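PDB 5I4A: protein argonaute from Marinitoga piezophila, which uses short guide RNAs bearing a 5'-hydroxyl to bind complementary targets and cleave single-stranded DNA, preferring manganese as cofactor. Local coordinates for residues F266-S278 with C429-E441. Residues are numbered along the deposited sequence; the frame is centred on the assembly and turned at random.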
loop_
_atom_site.group_PDB
_atom_site.type_symbol
_atom_site.label_atom_id
_atom_site.label_comp_id
_atom_site.label_asym_id
_atom_site.label_seq_id
_atom_site.Cartn_x
_atom_site.Cartn_y
_atom_site.Cartn_z
ATOM N N PHE A 266 11.128 -17.431 -11.488
ATOM C CA PHE A 266 11.838 -16.162 -11.428
ATOM C C PHE A 266 11.655 -15.431 -12.750
ATOM O O PHE A 266 11.948 -15.981 -13.816
ATOM C CB PHE A 266 13.320 -16.397 -11.134
ATOM C CG PHE A 266 14.164 -15.155 -11.194
ATOM C CD1 PHE A 266 14.322 -14.357 -10.074
ATOM C CD2 PHE A 266 14.812 -14.796 -12.366
ATOM C CE1 PHE A 266 15.101 -13.217 -10.123
ATOM C CE2 PHE A 266 15.590 -13.656 -12.421
ATOM C CZ PHE A 266 15.735 -12.866 -11.297
ATOM N N ILE A 267 11.167 -14.195 -12.683
ATOM C CA ILE A 267 10.880 -13.406 -13.874
ATOM C C ILE A 267 12.067 -12.501 -14.168
ATOM O O ILE A 267 12.495 -11.718 -13.309
ATOM C CB ILE A 267 9.589 -12.588 -13.710
ATOM C CG1 ILE A 267 8.395 -13.520 -13.524
ATOM C CG2 ILE A 267 9.379 -11.692 -14.919
ATOM C CD1 ILE A 267 8.118 -14.408 -14.714
ATOM N N ASN A 268 12.585 -12.601 -15.386
ATOM C CA ASN A 268 13.759 -11.859 -15.819
ATOM C C ASN A 268 13.298 -10.611 -16.567
ATOM O O ASN A 268 12.674 -10.715 -17.628
ATOM C CB ASN A 268 14.634 -12.744 -16.705
ATOM C CG ASN A 268 16.063 -12.258 -16.797
ATOM O OD1 ASN A 268 16.848 -12.417 -15.863
ATOM N ND2 ASN A 268 16.415 -11.684 -17.939
ATOM N N VAL A 269 13.597 -9.437 -16.014
ATOM C CA VAL A 269 13.175 -8.158 -16.584
ATOM C C VAL A 269 14.390 -7.484 -17.207
ATOM O O VAL A 269 15.338 -7.116 -16.503
ATOM C CB VAL A 269 12.522 -7.252 -15.529
ATOM C CG1 VAL A 269 12.017 -5.968 -16.173
ATOM C CG2 VAL A 269 11.387 -7.982 -14.824
ATOM N N ILE A 270 14.355 -7.310 -18.526
ATOM C CA ILE A 270 15.425 -6.662 -19.276
ATOM C C ILE A 270 14.906 -5.326 -19.787
ATOM O O ILE A 270 13.838 -5.264 -20.409
ATOM C CB ILE A 270 15.912 -7.539 -20.441
ATOM C CG1 ILE A 270 16.407 -8.893 -19.930
ATOM C CG2 ILE A 270 17.015 -6.829 -21.217
ATOM C CD1 ILE A 270 17.694 -8.818 -19.137
ATOM N N TYR A 271 15.662 -4.264 -19.527
ATOM C CA TYR A 271 15.328 -2.933 -20.012
ATOM C C TYR A 271 16.008 -2.684 -21.354
ATOM O O TYR A 271 17.190 -2.991 -21.528
ATOM C CB TYR A 271 15.762 -1.866 -19.005
ATOM C CG TYR A 271 15.100 -1.959 -17.646
ATOM C CD1 TYR A 271 15.575 -2.835 -16.676
ATOM C CD2 TYR A 271 14.012 -1.157 -17.326
ATOM C CE1 TYR A 271 14.979 -2.916 -15.432
ATOM C CE2 TYR A 271 13.409 -1.230 -16.083
ATOM C CZ TYR A 271 13.896 -2.112 -15.141
ATOM O OH TYR A 271 13.299 -2.186 -13.905
ATOM N N LYS A 272 15.253 -2.127 -22.301
ATOM C CA LYS A 272 15.775 -1.752 -23.612
ATOM C C LYS A 272 16.008 -0.245 -23.639
ATOM O O LYS A 272 15.053 0.537 -23.604
ATOM C CB LYS A 272 14.820 -2.164 -24.731
ATOM C CG LYS A 272 14.999 -3.588 -25.236
ATOM C CD LYS A 272 14.111 -3.854 -26.449
ATOM C CE LYS A 272 14.855 -3.637 -27.764
ATOM N NZ LYS A 272 15.448 -2.276 -27.883
ATOM N N PHE A 273 17.270 0.157 -23.712
ATOM C CA PHE A 273 17.641 1.553 -23.869
ATOM C C PHE A 273 17.967 1.818 -25.341
ATOM O O PHE A 273 17.693 0.992 -26.217
ATOM C CB PHE A 273 18.803 1.880 -22.929
ATOM C CG PHE A 273 18.535 1.517 -21.495
ATOM C CD1 PHE A 273 17.591 2.214 -20.756
ATOM C CD2 PHE A 273 19.221 0.478 -20.887
ATOM C CE1 PHE A 273 17.334 1.877 -19.437
ATOM C CE2 PHE A 273 18.972 0.139 -19.567
ATOM C CZ PHE A 273 18.026 0.841 -18.841
ATOM N N LYS A 274 18.555 2.981 -25.629
ATOM C CA LYS A 274 18.847 3.315 -27.020
ATOM C C LYS A 274 20.004 2.484 -27.561
ATOM O O LYS A 274 19.909 1.908 -28.651
ATOM C CB LYS A 274 19.151 4.806 -27.163
ATOM C CG LYS A 274 19.543 5.228 -28.577
ATOM C CD LYS A 274 19.204 6.685 -28.849
ATOM C CE LYS A 274 20.117 7.282 -29.912
ATOM N NZ LYS A 274 21.439 7.665 -29.337
ATOM N N ASN A 275 21.109 2.408 -26.819
ATOM C CA ASN A 275 22.325 1.789 -27.328
ATOM C C ASN A 275 22.711 0.526 -26.561
ATOM O O ASN A 275 23.863 0.088 -26.643
ATOM C CB ASN A 275 23.469 2.800 -27.307
ATOM C CG ASN A 275 23.095 4.114 -27.967
ATOM O OD1 ASN A 275 22.537 4.136 -29.066
ATOM N ND2 ASN A 275 23.385 5.218 -27.289
ATOM N N GLY A 276 21.778 -0.072 -25.832
ATOM C CA GLY A 276 22.092 -1.291 -25.112
ATOM C C GLY A 276 20.911 -1.759 -24.295
ATOM O O GLY A 276 19.847 -1.130 -24.270
ATOM N N GLU A 277 21.118 -2.886 -23.623
ATOM C CA GLU A 277 20.119 -3.487 -22.754
ATOM C C GLU A 277 20.760 -3.830 -21.418
ATOM O O GLU A 277 21.983 -3.954 -21.305
ATOM C CB GLU A 277 19.508 -4.748 -23.380
ATOM C CG GLU A 277 18.644 -4.480 -24.600
ATOM C CD GLU A 277 18.174 -5.759 -25.268
ATOM O OE1 GLU A 277 18.603 -6.846 -24.832
ATOM O OE2 GLU A 277 17.377 -5.678 -26.228
ATOM N N SER A 278 19.916 -3.990 -20.402
ATOM C CA SER A 278 20.406 -4.322 -19.072
ATOM C C SER A 278 19.240 -4.742 -18.193
ATOM O O SER A 278 18.080 -4.420 -18.467
ATOM C CB SER A 278 21.145 -3.139 -18.434
ATOM O OG SER A 278 21.583 -3.461 -17.124
ATOM N N CYS A 429 9.649 11.934 -24.488
ATOM C CA CYS A 429 10.735 11.045 -24.112
ATOM C C CYS A 429 10.200 9.682 -23.683
ATOM O O CYS A 429 9.037 9.537 -23.292
ATOM C CB CYS A 429 11.569 11.650 -22.979
ATOM S SG CYS A 429 12.541 13.092 -23.449
ATOM N N LYS A 430 11.067 8.685 -23.764
ATOM C CA LYS A 430 10.777 7.343 -23.252
ATOM C C LYS A 430 12.086 6.782 -22.721
ATOM O O LYS A 430 12.977 6.409 -23.499
ATOM C CB LYS A 430 10.175 6.434 -24.318
ATOM C CG LYS A 430 9.904 5.009 -23.838
ATOM C CD LYS A 430 9.028 4.984 -22.591
ATOM C CE LYS A 430 7.625 5.498 -22.869
ATOM N NZ LYS A 430 6.804 5.508 -21.626
ATOM N N PRO A 431 12.260 6.747 -21.397
ATOM C CA PRO A 431 13.525 6.246 -20.837
ATOM C C PRO A 431 13.871 4.831 -21.269
ATOM O O PRO A 431 15.056 4.528 -21.459
ATOM C CB PRO A 431 13.288 6.336 -19.325
ATOM C CG PRO A 431 12.313 7.473 -19.179
ATOM C CD PRO A 431 11.393 7.344 -20.366
ATOM N N PHE A 432 12.879 3.964 -21.444
ATOM C CA PHE A 432 13.110 2.569 -21.797
ATOM C C PHE A 432 11.773 1.931 -22.139
ATOM O O PHE A 432 10.712 2.420 -21.742
ATOM C CB PHE A 432 13.781 1.802 -20.649
ATOM C CG PHE A 432 12.959 1.759 -19.389
ATOM C CD1 PHE A 432 11.934 0.836 -19.240
ATOM C CD2 PHE A 432 13.212 2.639 -18.350
ATOM C CE1 PHE A 432 11.172 0.801 -18.090
ATOM C CE2 PHE A 432 12.455 2.602 -17.190
ATOM C CZ PHE A 432 11.435 1.682 -17.061
ATOM N N ILE A 433 11.837 0.818 -22.863
ATOM C CA ILE A 433 10.702 -0.084 -22.989
ATOM C C ILE A 433 11.153 -1.458 -22.519
ATOM O O ILE A 433 12.335 -1.806 -22.604
ATOM C CB ILE A 433 10.132 -0.148 -24.424
ATOM C CG1 ILE A 433 11.115 -0.835 -25.374
ATOM C CG2 ILE A 433 9.777 1.245 -24.918
ATOM C CD1 ILE A 433 10.598 -0.967 -26.790
ATOM N N LEU A 434 10.210 -2.229 -21.990
ATOM C CA LEU A 434 10.525 -3.568 -21.517
ATOM C C LEU A 434 10.612 -4.517 -22.704
ATOM O O LEU A 434 9.756 -4.496 -23.593
ATOM C CB LEU A 434 9.477 -4.053 -20.517
ATOM C CG LEU A 434 9.361 -3.245 -19.222
ATOM C CD1 LEU A 434 8.520 -3.993 -18.209
ATOM C CD2 LEU A 434 10.737 -2.928 -18.655
ATOM N N LYS A 435 11.661 -5.341 -22.720
ATOM C CA LYS A 435 11.862 -6.268 -23.828
ATOM C C LYS A 435 10.655 -7.180 -24.010
ATOM O O LYS A 435 10.220 -7.433 -25.140
ATOM C CB LYS A 435 13.128 -7.089 -23.591
ATOM C CG LYS A 435 13.767 -7.627 -24.854
ATOM C CD LYS A 435 14.984 -8.479 -24.534
ATOM C CE LYS A 435 15.731 -8.850 -25.801
ATOM N NZ LYS A 435 14.785 -9.252 -26.876
ATOM N N LYS A 436 10.087 -7.667 -22.906
ATOM C CA LYS A 436 8.945 -8.569 -22.963
ATOM C C LYS A 436 7.620 -7.848 -23.172
ATOM O O LYS A 436 6.617 -8.506 -23.472
ATOM C CB LYS A 436 8.883 -9.408 -21.684
ATOM C CG LYS A 436 10.047 -10.374 -21.540
ATOM C CD LYS A 436 9.970 -11.177 -20.252
ATOM C CE LYS A 436 10.972 -12.328 -20.274
ATOM N NZ LYS A 436 10.962 -13.114 -19.007
ATOM N N MET A 437 7.585 -6.525 -23.019
ATOM C CA MET A 437 6.377 -5.750 -23.268
ATOM C C MET A 437 6.311 -5.164 -24.671
ATOM O O MET A 437 5.289 -4.564 -25.024
ATOM C CB MET A 437 6.251 -4.614 -22.244
ATOM C CG MET A 437 5.990 -5.078 -20.820
ATOM S SD MET A 437 4.410 -5.928 -20.648
ATOM C CE MET A 437 3.261 -4.590 -20.950
ATOM N N GLU A 438 7.361 -5.328 -25.479
ATOM C CA GLU A 438 7.413 -4.660 -26.778
ATOM C C GLU A 438 6.280 -5.103 -27.699
ATOM O O GLU A 438 5.878 -4.349 -28.590
ATOM C CB GLU A 438 8.776 -4.910 -27.429
ATOM C CG GLU A 438 9.009 -4.133 -28.717
ATOM C CD GLU A 438 10.482 -3.981 -29.058
ATOM O OE1 GLU A 438 11.324 -4.444 -28.260
ATOM O OE2 GLU A 438 10.798 -3.398 -30.118
ATOM N N ASP A 439 5.727 -6.295 -27.502
ATOM C CA ASP A 439 4.659 -6.756 -28.378
ATOM C C ASP A 439 3.303 -6.766 -27.688
ATOM O O ASP A 439 2.423 -7.535 -28.085
ATOM C CB ASP A 439 4.994 -8.161 -28.912
ATOM C CG ASP A 439 5.140 -9.220 -27.800
ATOM O OD1 ASP A 439 5.361 -8.868 -26.631
ATOM O OD2 ASP A 439 5.030 -10.427 -28.093
ATOM N N LYS A 440 3.113 -5.926 -26.668
ATOM C CA LYS A 440 1.874 -5.894 -25.896
ATOM C C LYS A 440 1.076 -4.608 -26.104
ATOM O O LYS A 440 0.287 -4.230 -25.234
ATOM C CB LYS A 440 2.158 -6.089 -24.403
ATOM C CG LYS A 440 2.958 -7.338 -24.070
ATOM C CD LYS A 440 2.282 -8.583 -24.612
ATOM C CE LYS A 440 2.905 -9.844 -24.038
ATOM N NZ LYS A 440 4.379 -9.899 -24.245
ATOM N N GLU A 441 1.257 -3.932 -27.243
ATOM C CA GLU A 441 0.567 -2.663 -27.472
ATOM C C GLU A 441 -0.944 -2.844 -27.568
ATOM O O GLU A 441 -1.702 -1.899 -27.317
ATOM C CB GLU A 441 1.099 -1.995 -28.743
ATOM C CG GLU A 441 0.490 -0.640 -29.080
ATOM C CD GLU A 441 1.157 0.017 -30.276
ATOM O OE1 GLU A 441 0.550 0.041 -31.369
ATOM O OE2 GLU A 441 2.298 0.501 -30.123
HETATM O O HOH W 1 11.439 -7.255 -20.311
#
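The carbonyl oxygen of Ile270 is gripped twice: Lys435 N reaches Ile270 O at 3.2 Å with a nearly straight N-H...O angle of 176°, and a water that accepts from Lys436 N donates to the same oxygen. With the Lys272 N to Ile433 O bond, this defines a short antiparallel pairing of 271-272 with 433-434, an edge of a three-stranded sheet whose other outer strand, 277-278, is the return arm of the 271-278 beta hairpin. Linker L2 is thereby joined to the start of the PIWI domain. The return bond from Ile433 N to Lys272 O is weak.

On one face, Tyr271 and Phe432 form an edge-to-face (T-shaped) stack: the centroids are 4.8 Å apart, the planes stand at 86°, and Tyr271 CD2 lies 3.4 Å above the centre of the Phe432 ring. Phe432 presents that face with CG between its backbone N and carbonyl carbon (chi1 61°). Leu434 CD2 packs obliquely on the tyrosine ring, whose hydroxyl is hydrogen-bonded to His610 and Arg607. Phe273 lies beside Phe432, its CE1 3.8 Å from Phe432 CB, and turns an edge to the carbonyl of Pro431; Tyr420 of helix 412-424 also touches Phe432. Without the Phe432 ring, as with an alanine here, the Tyr271 edge would probably lose its aromatic partner and a gap would open between Tyr271 and Tyr420.

Across the sheet, Lys272 CB packs 4.0 Å from Ile433 CG1. Glu277 meets Lys435 at about a right angle, with Glu277 OE2 and Lys435 NZ 4.5 Å apart, beyond a salt bridge. Lys272, its chain bent near the end, lays its methylene CD, not its ammonium, 3.4 Å from Glu438 OE1; Lys272 NZ stays 4.7 Å from that oxygen.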